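Local atomic coordinates of cytochrome c552 (PDB entry 5ZE8), a protein that binds five c-type hemes and probably carries electrons at low potential in a thermophilic purple sulfur photosynthetic bacterium. Residues W336-D341 with K345-A350; I37-S42 with A108-T113; A357-N362 with T368-G373; A327-A330 with V334-Q337. One frame throughout, in Å; residues are numbered along the deposited sequence.

Contact 1: W336-D341 with K345-A350; sequences WQNAAD and KDDPRA
The side-chain amide of Asn-338 meets the carboxylate of Asp-347 with the two side chains running at about a right angle and their flat groups turned 75° apart. ND2 of Asn-338 donates to OD2 of Asp-347 over 2.8 Å, and the acceptor lies close to the amide plane. The bond falls on the anti lone pair of OD2, the one turned away from the other carboxylate oxygen. Asp-347 holds its CG anti to the backbone N (chi1 -175°), which carries the carboxylate toward the amide. The methyl group of Ala-350 packs against the same nitrogen, CB to ND2 of Asn-338 at 3.5 Å.

Farther along, Asp-346 turns its carboxylate to the backbone of 340-341. Its OD2 accepts from N of Asp-341 at 2.7 Å, a nearly straight bond that arrives almost along the C-O axis. The carboxylates of Asp-341 and Asp-346 stand 3.7 Å apart, OD1 to OD2, a proximity of like charges that the N-H of Asp-341, bonded to the same OD2, probably eases. Between the two polar links, CB of Ala-339 rests 3.8 Å from CB of Asp-346.

Asn-338 also bonds through OD1 to Leu-325 N and through ND2 to Leu-323 O, while Asp-347 OD2 takes a further bond from Tyr-388 OH of strand 383-391. The contact thus ties the two ends of the connection through helix 343-346 together, beside strand 320-328.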
loop_
_atom_site.group_PDB
_atom_site.type_symbol
_atom_site.label_atom_id
_atom_site.label_comp_id
_atom_site.label_asym_id
_atom_site.label_seq_id
_atom_site.Cartn_x
_atom_site.Cartn_y
_atom_site.Cartn_z
ATOM N N TRP A 336 -6.377 -29.672 -19.083
ATOM C CA TRP A 336 -7.511 -28.967 -18.492
ATOM C C TRP A 336 -7.023 -27.740 -17.808
ATOM O O TRP A 336 -5.899 -27.748 -17.297
ATOM C CB TRP A 336 -8.160 -29.875 -17.423
ATOM C CG TRP A 336 -9.296 -29.275 -16.682
ATOM C CD1 TRP A 336 -10.623 -29.342 -16.980
ATOM C CD2 TRP A 336 -9.208 -28.471 -15.486
ATOM N NE1 TRP A 336 -11.368 -28.700 -16.010
ATOM C CE2 TRP A 336 -10.517 -28.127 -15.110
ATOM C CE3 TRP A 336 -8.143 -28.066 -14.675
ATOM C CZ2 TRP A 336 -10.811 -27.381 -13.987
ATOM C CZ3 TRP A 336 -8.455 -27.311 -13.549
ATOM C CH2 TRP A 336 -9.766 -26.936 -13.257
ATOM N N GLN A 337 -7.845 -26.700 -17.761
ATOM C CA GLN A 337 -7.476 -25.458 -17.074
ATOM C C GLN A 337 -8.717 -24.849 -16.518
ATOM O O GLN A 337 -9.779 -24.859 -17.163
ATOM C CB GLN A 337 -6.952 -24.441 -18.044
ATOM C CG GLN A 337 -5.553 -24.626 -18.425
ATOM C CD GLN A 337 -5.006 -23.569 -19.369
ATOM O OE1 GLN A 337 -4.009 -23.828 -20.031
ATOM N NE2 GLN A 337 -5.573 -22.348 -19.357
ATOM N N ASN A 338 -8.629 -24.184 -15.393
ATOM C CA ASN A 338 -9.827 -23.584 -14.790
ATOM C C ASN A 338 -10.314 -22.419 -15.638
ATOM O O ASN A 338 -11.543 -22.110 -15.634
ATOM C CB ASN A 338 -9.561 -23.078 -13.331
ATOM C CG ASN A 338 -8.556 -21.947 -13.259
ATOM O OD1 ASN A 338 -7.447 -22.029 -13.832
ATOM N ND2 ASN A 338 -8.941 -20.828 -12.540
ATOM N N ALA A 339 -9.392 -21.745 -16.271
ATOM C CA ALA A 339 -9.619 -20.525 -16.963
ATOM C C ALA A 339 -8.745 -20.599 -18.130
ATOM O O ALA A 339 -7.500 -20.726 -18.021
ATOM C CB ALA A 339 -9.267 -19.308 -16.108
ATOM N N ALA A 340 -9.409 -20.558 -19.288
ATOM C CA ALA A 340 -8.728 -20.641 -20.544
ATOM C C ALA A 340 -7.797 -19.477 -20.686
ATOM O O ALA A 340 -6.616 -19.701 -20.927
ATOM C CB ALA A 340 -9.696 -20.708 -21.708
ATOM N N ASP A 341 -8.339 -18.265 -20.529
ATOM C CA ASP A 341 -7.574 -17.017 -20.495
ATOM C C ASP A 341 -7.658 -16.433 -19.032
ATOM O O ASP A 341 -7.181 -17.070 -18.078
ATOM C CB ASP A 341 -8.142 -15.983 -21.494
ATOM C CG ASP A 341 -8.347 -16.520 -22.903
ATOM O OD1 ASP A 341 -8.605 -17.739 -23.063
ATOM O OD2 ASP A 341 -8.307 -15.701 -23.863
ATOM N N LYS A 345 -12.908 -13.264 -16.624
ATOM C CA LYS A 345 -13.860 -13.678 -17.691
ATOM C C LYS A 345 -14.157 -15.148 -17.723
ATOM O O LYS A 345 -15.251 -15.544 -18.086
ATOM C CB LYS A 345 -13.263 -13.313 -19.017
ATOM C CG LYS A 345 -13.038 -11.798 -19.226
ATOM C CD LYS A 345 -12.729 -11.409 -20.639
ATOM C CE LYS A 345 -12.601 -9.896 -20.663
ATOM N NZ LYS A 345 -12.311 -9.488 -22.047
ATOM N N ASP A 346 -13.187 -15.981 -17.430
ATOM C CA ASP A 346 -13.394 -17.429 -17.542
ATOM C C ASP A 346 -13.641 -18.228 -16.306
ATOM O O ASP A 346 -14.123 -19.320 -16.426
ATOM C CB ASP A 346 -12.193 -18.017 -18.244
ATOM C CG ASP A 346 -12.098 -17.574 -19.695
ATOM O OD1 ASP A 346 -13.066 -17.085 -20.282
ATOM O OD2 ASP A 346 -11.020 -17.789 -20.270
ATOM N N ASP A 347 -13.341 -17.715 -15.088
ATOM C CA ASP A 347 -13.598 -18.439 -13.868
ATOM C C ASP A 347 -13.710 -17.432 -12.705
ATOM O O ASP A 347 -12.750 -17.241 -11.946
ATOM C CB ASP A 347 -12.450 -19.401 -13.605
ATOM C CG ASP A 347 -12.683 -20.294 -12.421
ATOM O OD1 ASP A 347 -13.827 -20.459 -11.933
ATOM O OD2 ASP A 347 -11.697 -20.897 -11.896
ATOM N N PRO A 348 -14.826 -16.709 -12.616
ATOM C CA PRO A 348 -14.874 -15.590 -11.647
ATOM C C PRO A 348 -14.613 -15.889 -10.185
ATOM O O PRO A 348 -14.094 -14.973 -9.483
ATOM C CB PRO A 348 -16.276 -14.998 -11.885
ATOM C CG PRO A 348 -16.514 -15.331 -13.365
ATOM C CD PRO A 348 -15.987 -16.683 -13.540
ATOM N N ARG A 349 -14.801 -17.120 -9.738
ATOM C CA ARG A 349 -14.487 -17.501 -8.393
ATOM C C ARG A 349 -12.985 -17.497 -8.198
ATOM O O ARG A 349 -12.594 -17.420 -7.016
ATOM C CB ARG A 349 -15.057 -18.884 -8.026
ATOM C CG ARG A 349 -16.582 -18.869 -8.031
ATOM C CD ARG A 349 -17.285 -20.192 -8.423
ATOM N NE ARG A 349 -18.544 -19.908 -9.167
ATOM C CZ ARG A 349 -19.571 -20.749 -9.375
ATOM N NH1 ARG A 349 -19.569 -22.012 -8.923
ATOM N NH2 ARG A 349 -20.622 -20.305 -10.065
ATOM N N ALA A 350 -12.207 -17.574 -9.269
ATOM C CA ALA A 350 -10.767 -17.556 -9.190
ATOM C C ALA A 350 -10.172 -16.133 -9.435
ATOM O O ALA A 350 -8.979 -16.016 -9.653
ATOM C CB ALA A 350 -10.173 -18.603 -10.161
#

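Contact 2: I37-S42 with A108-T113; sequences IHRVSS and ARDQTT
Asp-110 receives His-38 and Arg-39 on its two carboxylate oxygens. NE2 of His-38 donates to OD1 of Asp-110 at 2.7 Å; the oxygen lies near the imidazole plane and is met on its syn side, 25° out of the carboxylate plane. NE of Arg-39 reaches OD2 of Asp-110 at 2.8 Å in a nearly straight salt bridge; the oxygen lies in the guanidinium plane, but the nitrogen stands well above the carboxylate plane. A weak second bond, from NH2 of Arg-39 to OD1 of Asp-110, spans 3.5 Å.

One face of the His-38 ring carries Arg-109. The guanidinium lies flat on the imidazole, with planes 8° apart and centres 4.3 Å from each other, and CD of Arg-109 makes a CH-pi contact 3.8 Å from the ring centroid. An extended side chain, CG anti to the backbone N (chi1 -173°), lays Arg-109 along the ring. Stacking and the bond in the plane of the imidazole should together restrict its rotation.

In the second shell, Tyr-121 OH bonds to OD2 of Asp-110. Thr-132 OG1 and Ser-156 O take NH1 and NH2 of Arg-109, so both terminal nitrogens of the stacked guanidinium have outside partners.

Asp-110 sits where helix 105-109 ends in a Schellman motif, with Gln-111 at positive phi as its C-prime residue. The N-terminal 3-10 segment 37-39 is thereby joined to a helix terminus through a His-carboxylate hydrogen bond flanked by a salt bridge.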
loop_
_atom_site.group_PDB
_atom_site.type_symbol
_atom_site.label_atom_id
_atom_site.label_comp_id
_atom_site.label_asym_id
_atom_site.label_seq_id
_atom_site.Cartn_x
_atom_site.Cartn_y
_atom_site.Cartn_z
ATOM N N ILE A 37 10.954 22.644 9.795
ATOM C CA ILE A 37 11.305 21.248 9.819
ATOM C C ILE A 37 10.747 20.452 8.646
ATOM O O ILE A 37 11.390 19.564 8.137
ATOM C CB ILE A 37 10.960 20.646 11.199
ATOM C CG1 ILE A 37 11.301 19.159 11.297
ATOM C CG2 ILE A 37 9.474 20.694 11.450
ATOM C CD1 ILE A 37 12.756 18.910 11.062
ATOM N N HIS A 38 9.541 20.771 8.204
ATOM C CA HIS A 38 8.929 19.982 7.097
ATOM C C HIS A 38 9.580 20.199 5.777
ATOM O O HIS A 38 9.267 19.487 4.801
ATOM C CB HIS A 38 7.417 20.207 6.987
ATOM C CG HIS A 38 6.987 21.533 6.454
ATOM N ND1 HIS A 38 6.818 22.614 7.290
ATOM C CD2 HIS A 38 6.649 21.947 5.217
ATOM C CE1 HIS A 38 6.415 23.651 6.571
ATOM N NE2 HIS A 38 6.304 23.269 5.306
ATOM N N ARG A 39 10.489 21.200 5.688
ATOM C CA ARG A 39 11.229 21.363 4.422
ATOM C C ARG A 39 12.686 20.882 4.533
ATOM O O ARG A 39 13.492 21.076 3.576
ATOM C CB ARG A 39 11.159 22.851 3.950
ATOM C CG ARG A 39 9.924 23.220 3.121
ATOM C CD ARG A 39 10.081 24.598 2.417
ATOM N NE ARG A 39 8.846 25.389 2.665
ATOM C CZ ARG A 39 8.738 26.569 3.273
ATOM N NH1 ARG A 39 9.797 27.311 3.695
ATOM N NH2 ARG A 39 7.516 27.072 3.418
ATOM N N VAL A 40 13.030 20.234 5.625
ATOM C CA VAL A 40 14.347 19.580 5.802
ATOM C C VAL A 40 14.438 18.280 4.987
ATOM O O VAL A 40 13.597 17.353 5.141
ATOM C CB VAL A 40 14.640 19.300 7.275
ATOM C CG1 VAL A 40 15.939 18.478 7.396
ATOM C CG2 VAL A 40 14.800 20.572 8.023
ATOM N N SER A 41 15.463 18.180 4.120
ATOM C CA SER A 41 15.619 17.023 3.244
ATOM C C SER A 41 15.996 15.804 4.046
ATOM O O SER A 41 16.820 15.823 4.966
ATOM C CB SER A 41 16.749 17.260 2.225
ATOM O OG SER A 41 16.966 16.101 1.445
ATOM N N SER A 42 15.519 14.676 3.536
ATOM C CA SER A 42 15.853 13.345 4.117
ATOM C C SER A 42 17.384 13.080 4.056
ATOM O O SER A 42 17.923 12.224 4.808
ATOM C CB SER A 42 15.062 12.242 3.416
ATOM O OG SER A 42 13.651 12.532 3.472
ATOM N N ALA A 108 1.569 19.631 -0.061
ATOM C CA ALA A 108 0.242 20.033 0.357
ATOM C C ALA A 108 0.365 20.951 1.587
ATOM O O ALA A 108 -0.355 21.935 1.696
ATOM C CB ALA A 108 -0.503 18.818 0.684
ATOM N N ARG A 109 1.336 20.704 2.474
ATOM C CA ARG A 109 1.485 21.553 3.679
ATOM C C ARG A 109 1.865 22.995 3.326
ATOM O O ARG A 109 1.440 23.923 4.051
ATOM C CB ARG A 109 2.531 20.968 4.608
ATOM C CG ARG A 109 2.632 21.663 5.943
ATOM C CD ARG A 109 3.420 20.777 6.808
ATOM N NE ARG A 109 3.628 21.325 8.134
ATOM C CZ ARG A 109 4.181 20.641 9.099
ATOM N NH1 ARG A 109 4.594 19.381 8.886
ATOM N NH2 ARG A 109 4.317 21.277 10.302
ATOM N N ASP A 110 2.523 23.177 2.199
ATOM C CA ASP A 110 2.922 24.483 1.698
ATOM C C ASP A 110 1.964 25.027 0.632
ATOM O O ASP A 110 2.223 26.099 0.017
ATOM C CB ASP A 110 4.359 24.378 1.114
ATOM C CG ASP A 110 5.398 24.355 2.162
ATOM O OD1 ASP A 110 5.060 24.599 3.364
ATOM O OD2 ASP A 110 6.563 23.971 1.828
ATOM N N GLN A 111 0.800 24.376 0.430
ATOM C CA GLN A 111 -0.189 24.815 -0.607
ATOM C C GLN A 111 0.443 25.002 -1.973
ATOM O O GLN A 111 0.166 26.026 -2.668
ATOM C CB GLN A 111 -0.973 26.095 -0.181
ATOM C CG GLN A 111 -2.371 26.282 -0.821
ATOM C CD GLN A 111 -3.453 25.353 -0.345
ATOM O OE1 GLN A 111 -4.475 25.194 -1.071
ATOM N NE2 GLN A 111 -3.325 24.774 0.818
ATOM N N THR A 112 1.228 24.037 -2.418
ATOM C CA THR A 112 1.834 24.084 -3.761
ATOM C C THR A 112 1.655 22.780 -4.515
ATOM O O THR A 112 1.646 21.702 -3.858
ATOM C CB THR A 112 3.320 24.436 -3.687
ATOM O OG1 THR A 112 3.866 24.551 -5.026
ATOM C CG2 THR A 112 4.144 23.436 -2.943
ATOM N N THR A 113 1.518 22.877 -5.824
ATOM C CA THR A 113 1.346 21.743 -6.704
ATOM C C THR A 113 2.575 21.511 -7.574
ATOM O O THR A 113 2.596 20.549 -8.327
ATOM C CB THR A 113 0.063 21.784 -7.562
ATOM O OG1 THR A 113 0.178 22.836 -8.564
ATOM C CG2 THR A 113 -1.116 22.103 -6.700
#

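Contact 3: A357-N362 with T368-G373; sequences ADDQGN and TATKPG
The carbonyl oxygen of Ala-357 is gripped by two successive amides, N of Thr-370 at 3.0 Å and N of Lys-371 at 3.1 Å, the signature of a classic beta bulge. The Thr-370 amide lies in the carbonyl plane, whereas that of Lys-371 stands 39° above it, so the two donors approach the oxygen differently. In return, N of Ala-357 donates to O of Lys-371 over 2.8 Å, completing the antiparallel hydrogen-bonded pair at which strands 351-357 and 371-375 come together. Gly-373 extends the pairing through backbone bonding with Gly-355. CB of Ala-369 sits against the doubly held oxygen, 3.3 Å from O of Ala-357.

Beyond the bulge, residues 358-361 form a type I turn, and both Thr-370 and Lys-371 reach over to it. Their side chains each cross that of Asp-359 at about a right angle. OG1 of Thr-370, placed between the backbone N and the carbonyl carbon (chi1 54°), donates to OD1 of Asp-359 at 2.6 Å, arriving from above the carboxylate plane. Lys-371 runs extended past CG, its CD passing 3.7 Å from O of Asp-358. The Asp-359 carboxylate is close enough to its ammonium to add probable electrostatic attraction, yet beyond salt-bridge range. NZ of Lys-371 donates instead to O of Asp-359, in the carbonyl plane and on a lone pair, though the modelled 2.5 Å is unusually short and its exact length doubtful.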
loop_
_atom_site.group_PDB
_atom_site.type_symbol
_atom_site.label_atom_id
_atom_site.label_comp_id
_atom_site.label_asym_id
_atom_site.label_seq_id
_atom_site.Cartn_x
_atom_site.Cartn_y
_atom_site.Cartn_z
ATOM N N ALA A 357 -19.665 0.169 -9.128
ATOM C CA ALA A 357 -20.844 -0.007 -9.946
ATOM C C ALA A 357 -21.656 1.245 -10.024
ATOM O O ALA A 357 -21.455 2.174 -9.249
ATOM C CB ALA A 357 -21.671 -1.132 -9.355
ATOM N N ASP A 358 -22.558 1.257 -11.001
ATOM C CA ASP A 358 -23.550 2.366 -11.160
ATOM C C ASP A 358 -24.821 1.986 -10.445
ATOM O O ASP A 358 -24.853 0.955 -9.776
ATOM C CB ASP A 358 -23.767 2.707 -12.650
ATOM C CG ASP A 358 -24.451 1.612 -13.464
ATOM O OD1 ASP A 358 -24.688 0.450 -12.985
ATOM O OD2 ASP A 358 -24.711 1.923 -14.680
ATOM N N ASP A 359 -25.907 2.769 -10.592
ATOM C CA ASP A 359 -27.142 2.443 -9.820
ATOM C C ASP A 359 -27.744 1.122 -10.246
ATOM O O ASP A 359 -28.422 0.468 -9.460
ATOM C CB ASP A 359 -28.174 3.543 -9.958
ATOM C CG ASP A 359 -27.803 4.802 -9.228
ATOM O OD1 ASP A 359 -26.920 4.747 -8.331
ATOM O OD2 ASP A 359 -28.448 5.845 -9.500
ATOM N N GLN A 360 -27.478 0.710 -11.476
ATOM C CA GLN A 360 -27.933 -0.583 -12.002
ATOM C C GLN A 360 -27.150 -1.803 -11.507
ATOM O O GLN A 360 -27.553 -2.946 -11.788
ATOM C CB GLN A 360 -27.867 -0.589 -13.554
ATOM C CG GLN A 360 -28.482 0.627 -14.251
ATOM C CD GLN A 360 -29.965 0.715 -13.986
ATOM O OE1 GLN A 360 -30.672 -0.297 -14.062
ATOM N NE2 GLN A 360 -30.444 1.902 -13.664
ATOM N N GLY A 361 -26.021 -1.603 -10.810
ATOM C CA GLY A 361 -25.211 -2.739 -10.362
ATOM C C GLY A 361 -24.162 -3.113 -11.365
ATOM O O GLY A 361 -23.435 -4.053 -11.160
ATOM N N ASN A 362 -24.040 -2.348 -12.438
ATOM C CA ASN A 362 -23.122 -2.737 -13.461
ATOM C C ASN A 362 -21.858 -1.963 -13.245
ATOM O O ASN A 362 -21.957 -0.887 -12.659
ATOM C CB ASN A 362 -23.714 -2.435 -14.826
ATOM C CG ASN A 362 -24.891 -3.341 -15.134
ATOM O OD1 ASN A 362 -24.823 -4.580 -14.922
ATOM N ND2 ASN A 362 -25.983 -2.740 -15.624
ATOM N N THR A 368 -17.132 7.919 -11.420
ATOM C CA THR A 368 -18.584 8.110 -11.544
ATOM C C THR A 368 -19.434 7.036 -10.833
ATOM O O THR A 368 -20.654 7.149 -10.700
ATOM C CB THR A 368 -18.974 8.272 -13.028
ATOM O OG1 THR A 368 -18.472 7.166 -13.769
ATOM C CG2 THR A 368 -18.360 9.609 -13.572
ATOM N N ALA A 369 -18.800 6.031 -10.281
ATOM C CA ALA A 369 -19.531 5.000 -9.605
ATOM C C ALA A 369 -20.354 5.525 -8.411
ATOM O O ALA A 369 -19.956 6.428 -7.664
ATOM C CB ALA A 369 -18.587 3.878 -9.181
ATOM N N THR A 370 -21.565 5.013 -8.250
ATOM C CA THR A 370 -22.443 5.440 -7.179
ATOM C C THR A 370 -22.635 4.353 -6.152
ATOM O O THR A 370 -23.215 4.626 -5.156
ATOM C CB THR A 370 -23.851 5.761 -7.731
ATOM O OG1 THR A 370 -24.315 4.621 -8.466
ATOM C CG2 THR A 370 -23.830 6.959 -8.588
ATOM N N LYS A 371 -22.167 3.112 -6.363
ATOM C CA LYS A 371 -22.391 1.951 -5.478
ATOM C C LYS A 371 -21.102 1.028 -5.510
ATOM O O LYS A 371 -20.427 0.962 -6.554
ATOM C CB LYS A 371 -23.639 1.132 -5.996
ATOM C CG LYS A 371 -24.987 1.910 -5.893
ATOM C CD LYS A 371 -26.240 1.126 -6.334
ATOM C CE LYS A 371 -27.572 1.904 -6.270
ATOM N NZ LYS A 371 -28.665 1.271 -7.086
ATOM N N PRO A 372 -20.753 0.390 -4.365
ATOM C CA PRO A 372 -19.744 -0.690 -4.448
ATOM C C PRO A 372 -20.212 -1.768 -5.408
ATOM O O PRO A 372 -21.410 -2.078 -5.439
ATOM C CB PRO A 372 -19.681 -1.244 -3.034
ATOM C CG PRO A 372 -20.267 -0.183 -2.150
ATOM C CD PRO A 372 -21.290 0.532 -2.997
ATOM N N GLY A 373 -19.276 -2.341 -6.154
ATOM C CA GLY A 373 -19.518 -3.583 -6.904
ATOM C C GLY A 373 -19.232 -4.793 -6.034
ATOM O O GLY A 373 -19.070 -4.678 -4.809
#

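Contact 4: A327-A330 with V334-Q337; sequences AYDA and VLWQ
The phenol ring of Tyr-328 meets Val-334 obliquely, with CE2 of the ring 3.5 Å from the valine CG2. This branch of Val-334 stands anti to the carbonyl carbon, beside the backbone N, while CG1 lies nearer O of Ala-327 on the adjacent strand. The indole of Trp-336 has the backbone N of Ala-327 at its edge, near the ring plane; CB of Trp-336 packs 4.2 Å from CB of Ala-327 on the sheet face shared by those two residues. There the indole also touches Ile-390 and Pro-391 of strand 383-391.

Leu-335 leans over the start of the connecting loop, its CG 3.7 Å from N of Asp-329 and its CD1 beside the aspartate CB. The carboxylate of Asp-329 turns back into that loop, where OD1 bonds to Ser-331 OG and Glu-333 N.

Main-chain bonding sets this layout. N of Ala-327 donates to O of Trp-336 at 2.9 Å, while O of Ala-327 accepts from N of Leu-335 at 2.8 Å and only weakly from N of Trp-336 at 3.4 Å. Two consecutive residues opposite one make a classic beta bulge, here in the antiparallel hairpin of strands 320-328 and 334-337.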
loop_
_atom_site.group_PDB
_atom_site.type_symbol
_atom_site.label_atom_id
_atom_site.label_comp_id
_atom_site.label_asym_id
_atom_site.label_seq_id
_atom_site.Cartn_x
_atom_site.Cartn_y
_atom_site.Cartn_z
ATOM N N ALA A 327 -4.039 -28.880 -15.353
ATOM C CA ALA A 327 -3.703 -30.302 -15.295
ATOM C C ALA A 327 -2.964 -30.661 -16.570
ATOM O O ALA A 327 -3.310 -30.197 -17.669
ATOM C CB ALA A 327 -4.909 -31.165 -15.176
ATOM N N TYR A 328 -1.883 -31.397 -16.410
ATOM C CA TYR A 328 -0.969 -31.711 -17.552
ATOM C C TYR A 328 -0.831 -33.246 -17.701
ATOM O O TYR A 328 -0.883 -33.947 -16.683
ATOM C CB TYR A 328 0.448 -31.189 -17.296
ATOM C CG TYR A 328 0.504 -29.685 -17.119
ATOM C CD1 TYR A 328 0.321 -29.120 -15.852
ATOM C CD2 TYR A 328 0.742 -28.829 -18.188
ATOM C CE1 TYR A 328 0.377 -27.726 -15.699
ATOM C CE2 TYR A 328 0.823 -27.445 -18.029
ATOM C CZ TYR A 328 0.640 -26.934 -16.776
ATOM O OH TYR A 328 0.740 -25.549 -16.655
ATOM N N ASP A 329 -0.584 -33.698 -18.968
ATOM C CA ASP A 329 -0.171 -35.023 -19.182
ATOM C C ASP A 329 1.320 -35.166 -18.864
ATOM O O ASP A 329 2.064 -34.188 -18.573
ATOM C CB ASP A 329 -0.585 -35.553 -20.605
ATOM C CG ASP A 329 0.236 -35.012 -21.734
ATOM O OD1 ASP A 329 1.356 -34.505 -21.564
ATOM O OD2 ASP A 329 -0.287 -35.171 -22.899
ATOM N N ALA A 330 1.841 -36.423 -18.982
ATOM C CA ALA A 330 3.238 -36.689 -18.656
ATOM C C ALA A 330 4.244 -36.154 -19.653
ATOM O O ALA A 330 5.471 -36.254 -19.422
ATOM C CB ALA A 330 3.408 -38.210 -18.437
ATOM N N VAL A 334 -1.060 -29.396 -21.776
ATOM C CA VAL A 334 -2.250 -29.108 -21.006
ATOM C C VAL A 334 -3.460 -29.947 -21.362
ATOM O O VAL A 334 -3.878 -29.945 -22.506
ATOM C CB VAL A 334 -2.625 -27.634 -21.153
ATOM C CG1 VAL A 334 -3.906 -27.290 -20.504
ATOM C CG2 VAL A 334 -1.467 -26.844 -20.606
ATOM N N LEU A 335 -4.050 -30.588 -20.374
ATOM C CA LEU A 335 -5.292 -31.279 -20.534
ATOM C C LEU A 335 -6.541 -30.529 -20.083
ATOM O O LEU A 335 -7.674 -30.765 -20.539
ATOM C CB LEU A 335 -5.195 -32.623 -19.840
ATOM C CG LEU A 335 -4.080 -33.556 -20.293
ATOM C CD1 LEU A 335 -4.168 -34.761 -19.423
ATOM C CD2 LEU A 335 -4.203 -33.934 -21.743
ATOM N N TRP A 336 -6.377 -29.672 -19.083
ATOM C CA TRP A 336 -7.511 -28.967 -18.492
ATOM C C TRP A 336 -7.023 -27.740 -17.808
ATOM O O TRP A 336 -5.899 -27.748 -17.297
ATOM C CB TRP A 336 -8.160 -29.875 -17.423
ATOM C CG TRP A 336 -9.296 -29.275 -16.682
ATOM C CD1 TRP A 336 -10.623 -29.342 -16.980
ATOM C CD2 TRP A 336 -9.208 -28.471 -15.486
ATOM N NE1 TRP A 336 -11.368 -28.700 -16.010
ATOM C CE2 TRP A 336 -10.517 -28.127 -15.110
ATOM C CE3 TRP A 336 -8.143 -28.066 -14.675
ATOM C CZ2 TRP A 336 -10.811 -27.381 -13.987
ATOM C CZ3 TRP A 336 -8.455 -27.311 -13.549
ATOM C CH2 TRP A 336 -9.766 -26.936 -13.257
ATOM N N GLN A 337 -7.845 -26.700 -17.761
ATOM C CA GLN A 337 -7.476 -25.458 -17.074
ATOM C C GLN A 337 -8.717 -24.849 -16.518
ATOM O O GLN A 337 -9.779 -24.859 -17.163
ATOM C CB GLN A 337 -6.952 -24.441 -18.044
ATOM C CG GLN A 337 -5.553 -24.626 -18.425
ATOM C CD GLN A 337 -5.006 -23.569 -19.369
ATOM O OE1 GLN A 337 -4.009 -23.828 -20.031
ATOM N NE2 GLN A 337 -5.573 -22.348 -19.357
#

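How the contacts relate
Contact 2 comes first along the chain, followed by contacts 4, 1 and 3. Contacts 4 and 1 share Trp-336 and Gln-337: strand 334-337 leaves the hairpin of contact 4 and runs into the loop of contact 1, their centres about 14 Å apart. Contact 3 lies farther along the same antiparallel sheet, where strand 351-357 meets strand 371-375, its centre about 25 Å from that of contact 1. Contact 2 belongs to the helical N-terminal part, its centre about 48 Å from contact 1 and about 57 Å from contact 4, across the chain's centre from both. The chain thus combines a helical, heme-binding part with a C-terminal part rich in antiparallel strands.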